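Alpha-1,3-glucanase (Paenibacillus glycanilyticus, PDB 6K0P) hydrolyses alpha-1,3-glucan as a glycoside hydrolase family 87 enzyme, with a catalytic domain that binds nigerose. Local coordinates at residues Y241-A246 / D270-G275. The protein carries 1 engineered substitution. Sequence-based numbering, arbitrary orientation.
Sequences YTKLVA and DLSAWG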
ATOM      1  N   TYR A 241     -15.924 -13.448  -6.199  1.00 11.04           N
ATOM      2  CA  TYR A 241     -16.443 -14.740  -6.639  1.00 10.08           C
ATOM      3  C   TYR A 241     -15.379 -15.662  -7.211  1.00  9.46           C
ATOM      4  O   TYR A 241     -15.307 -16.824  -6.809  1.00 11.40           O
ATOM      5  CB  TYR A 241     -17.556 -14.533  -7.675  1.00 11.24           C
ATOM      6  CG  TYR A 241     -18.714 -13.738  -7.142  1.00 12.48           C
ATOM      7  CD1 TYR A 241     -19.549 -14.269  -6.170  1.00 15.57           C
ATOM      8  CD2 TYR A 241     -18.955 -12.447  -7.591  1.00 11.67           C
ATOM      9  CE1 TYR A 241     -20.620 -13.531  -5.666  1.00 15.24           C
ATOM     10  CE2 TYR A 241     -20.009 -11.706  -7.100  1.00 13.42           C
ATOM     11  CZ  TYR A 241     -20.835 -12.258  -6.141  1.00 14.15           C
ATOM     12  OH  TYR A 241     -21.885 -11.514  -5.653  1.00 15.77           O
ATOM     13  N   THR A 242     -14.571 -15.193  -8.160  1.00 10.30           N
ATOM     14  CA  THR A 242     -13.518 -16.018  -8.750  1.00  9.83           C
ATOM     15  C   THR A 242     -12.273 -15.846  -7.897  1.00  9.69           C
ATOM     16  O   THR A 242     -11.702 -14.753  -7.846  1.00 10.67           O
ATOM     17  CB  THR A 242     -13.231 -15.569 -10.179  1.00 10.32           C
ATOM     18  OG1 THR A 242     -14.396 -15.776 -10.987  1.00 11.11           O
ATOM     19  CG2 THR A 242     -12.056 -16.367 -10.771  1.00 11.88           C
ATOM     20  N   LYS A 243     -11.852 -16.920  -7.230  1.00  8.96           N
ATOM     21  CA  LYS A 243     -10.704 -16.895  -6.329  1.00  9.06           C
ATOM     22  C   LYS A 243      -9.654 -17.866  -6.843  1.00 11.26           C
ATOM     23  O   LYS A 243      -9.888 -19.081  -6.864  1.00 12.11           O
ATOM     24  CB  LYS A 243     -11.130 -17.310  -4.917  1.00 11.62           C
ATOM     25  CG  LYS A 243     -12.208 -16.404  -4.327  1.00 12.44           C
ATOM     26  CD  LYS A 243     -12.743 -16.977  -3.015  1.00 17.60           C
ATOM     27  CE  LYS A 243     -13.866 -16.117  -2.446  1.00 18.69           C
ATOM     28  NZ  LYS A 243     -14.250 -16.609  -1.088  1.00 25.17           N
ATOM     29  N   LEU A 244      -8.496 -17.337  -7.227  1.00 10.62           N
ATOM     30  CA  LEU A 244      -7.350 -18.165  -7.573  1.00 11.52           C
ATOM     31  C   LEU A 244      -6.542 -18.359  -6.297  1.00 12.84           C
ATOM     32  O   LEU A 244      -6.158 -17.378  -5.647  1.00 14.62           O
ATOM     33  CB  LEU A 244      -6.511 -17.476  -8.646  1.00 11.30           C
ATOM     34  CG  LEU A 244      -7.256 -16.970  -9.883  1.00 12.99           C
ATOM     35  CD1 LEU A 244      -6.247 -16.447 -10.918  1.00 11.87           C
ATOM     36  CD2 LEU A 244      -8.155 -18.045 -10.490  1.00 14.05           C
ATOM     37  N   VAL A 245      -6.317 -19.610  -5.912  1.00 10.16           N
ATOM     38  CA  VAL A 245      -5.844 -19.931  -4.570  1.00 10.64           C
ATOM     39  C   VAL A 245      -4.532 -20.702  -4.667  1.00 10.71           C
ATOM     40  O   VAL A 245      -4.498 -21.816  -5.205  1.00 12.05           O
ATOM     41  CB  VAL A 245      -6.901 -20.724  -3.779  1.00 11.45           C
ATOM     42  CG1 VAL A 245      -6.405 -21.024  -2.377  1.00 11.06           C
ATOM     43  CG2 VAL A 245      -8.216 -19.943  -3.716  1.00 12.11           C
ATOM     44  N   ALA A 246      -3.462 -20.125  -4.120  1.00 10.77           N
ATOM     45  CA  ALA A 246      -2.224 -20.877  -3.969  1.00 11.17           C
ATOM     46  C   ALA A 246      -2.447 -21.987  -2.940  1.00 11.53           C
ATOM     47  O   ALA A 246      -3.239 -21.826  -2.011  1.00 13.03           O
ATOM     48  CB  ALA A 246      -1.108 -19.953  -3.476  1.00 11.17           C
ATOM     49  N   ASP A 270     -11.244  -9.018 -13.142  1.00 10.57           N
ATOM     50  CA  ASP A 270     -12.477  -9.441 -12.471  1.00  9.11           C
ATOM     51  C   ASP A 270     -12.290 -10.738 -11.681  1.00 10.42           C
ATOM     52  O   ASP A 270     -13.079 -11.674 -11.791  1.00 10.33           O
ATOM     53  CB  ASP A 270     -13.654  -9.537 -13.447  1.00 11.33           C
ATOM     54  CG  ASP A 270     -13.894  -8.246 -14.206  1.00 11.51           C
ATOM     55  OD1 ASP A 270     -13.521  -7.158 -13.708  1.00 12.19           O
ATOM     56  OD2 ASP A 270     -14.479  -8.314 -15.303  1.00 12.19           O
ATOM     57  N   LEU A 271     -11.248 -10.782 -10.858  1.00  9.92           N
ATOM     58  CA  LEU A 271     -10.970 -11.988 -10.090  1.00  8.48           C
ATOM     59  C   LEU A 271     -10.096 -11.617  -8.902  1.00  9.03           C
ATOM     60  O   LEU A 271      -9.560 -10.511  -8.822  1.00 10.14           O
ATOM     61  CB  LEU A 271     -10.308 -13.063 -10.971  1.00 10.65           C
ATOM     62  CG  LEU A 271      -9.031 -12.699 -11.752  1.00  9.87           C
ATOM     63  CD1 LEU A 271      -7.792 -12.685 -10.857  1.00 11.24           C
ATOM     64  CD2 LEU A 271      -8.839 -13.660 -12.934  1.00 11.88           C
ATOM     65  N   SER A 272      -9.928 -12.571  -7.999  1.00  8.39           N
ATOM     66  CA  SER A 272      -9.019 -12.399  -6.880  1.00  9.35           C
ATOM     67  C   SER A 272      -7.974 -13.503  -6.874  1.00  8.75           C
ATOM     68  O   SER A 272      -8.161 -14.576  -7.464  1.00  9.84           O
ATOM     69  CB  SER A 272      -9.749 -12.350  -5.523  1.00  9.73           C
ATOM     70  OG  SER A 272     -10.437 -13.571  -5.282  1.00 10.42           O
ATOM     71  N   ALA A 273      -6.843 -13.211  -6.228  1.00  8.92           N
ATOM     72  CA  ALA A 273      -5.756 -14.169  -6.090  1.00 10.09           C
ATOM     73  C   ALA A 273      -5.289 -14.160  -4.645  1.00  8.74           C
ATOM     74  O   ALA A 273      -4.955 -13.098  -4.096  1.00 10.52           O
ATOM     75  CB  ALA A 273      -4.595 -13.849  -7.030  1.00 13.49           C
ATOM     76  N   TRP A 274      -5.276 -15.341  -4.045  1.00  9.63           N
ATOM     77  CA  TRP A 274      -5.016 -15.545  -2.625  1.00  9.77           C
ATOM     78  C   TRP A 274      -3.733 -16.359  -2.514  1.00  9.87           C
ATOM     79  O   TRP A 274      -3.747 -17.583  -2.671  1.00 10.40           O
ATOM     80  CB  TRP A 274      -6.221 -16.239  -1.983  1.00 11.56           C
ATOM     81  CG  TRP A 274      -7.402 -15.315  -2.009  1.00  9.95           C
ATOM     82  CD1 TRP A 274      -8.358 -15.221  -2.988  1.00  9.87           C
ATOM     83  CD2 TRP A 274      -7.704 -14.303  -1.051  1.00  9.30           C
ATOM     84  NE1 TRP A 274      -9.249 -14.216  -2.682  1.00 10.30           N
ATOM     85  CE2 TRP A 274      -8.869 -13.638  -1.496  1.00  9.65           C
ATOM     86  CE3 TRP A 274      -7.106 -13.894   0.144  1.00  9.43           C
ATOM     87  CZ2 TRP A 274      -9.443 -12.582  -0.786  1.00 10.87           C
ATOM     88  CZ3 TRP A 274      -7.679 -12.842   0.851  1.00 12.09           C
ATOM     89  CH2 TRP A 274      -8.838 -12.206   0.385  1.00 11.67           C
ATOM     90  N   GLY A 275      -2.620 -15.674  -2.276  1.00  8.67           N
ATOM     91  CA  GLY A 275      -1.333 -16.324  -2.212  1.00 10.43           C
ATOM     92  C   GLY A 275      -1.135 -17.065  -0.910  1.00  9.36           C
ATOM     93  O   GLY A 275      -1.962 -17.043   0.002  1.00 10.69           O
TER
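Leu244 pairs with Ser272 and Trp274 through both its peptide groups: Leu244 N reaches Ser272 O at 2.8 Å in an almost straight bond (176°), and Trp274 N meets Leu244 O at 2.7 Å. Ser272 N to Thr242 O and Ala246 N to Trp274 O extend the pairing to both ends, making four backbone hydrogen bonds between the parallel strands 242-245 and 271-274. Leu244 O also receives a CA-H...O contact from Ala273 CA at 3.3 Å.

Lys243, Ser272 and Trp274 share one face. With chi1 at 62°, Ser272 OG sits between its own backbone N and carbonyl carbon, 3.1 Å from Thr242 O; Pro239 O is also within hydrogen-bonding range, so the one proton has two possible acceptors. Trp274 NE1 donates to Ser272 OG over 2.9 Å, bent to 136°, and this bond helps fix the indole's rotation. The lysine stem passes obliquely by the pyrrole part, CB 4.0 Å from Trp274 CD1, then runs on extended to a glucose of the bound glycan, where NZ makes a weak hydrogen bond to O5. A leucine in place of Trp274 would probably leave Ser272 OG without its indole donor and the lysine stem without its aromatic neighbour.

On the apolar side of the packing, Leu244 CD1 meets Leu271 CD1 at 4.1 Å, while the methyl of Thr242, CG2, lies 3.7 Å from Leu271 CB.

Parallel pairing of strands on successive coils builds a parallel beta-helix, consistent with the right-handed helix of the pectate-lyase-like clan. Here a regular backbone network carries a face on which the stem of a sugar-binding lysine lies against a serine-indole pair on the neighbouring strand.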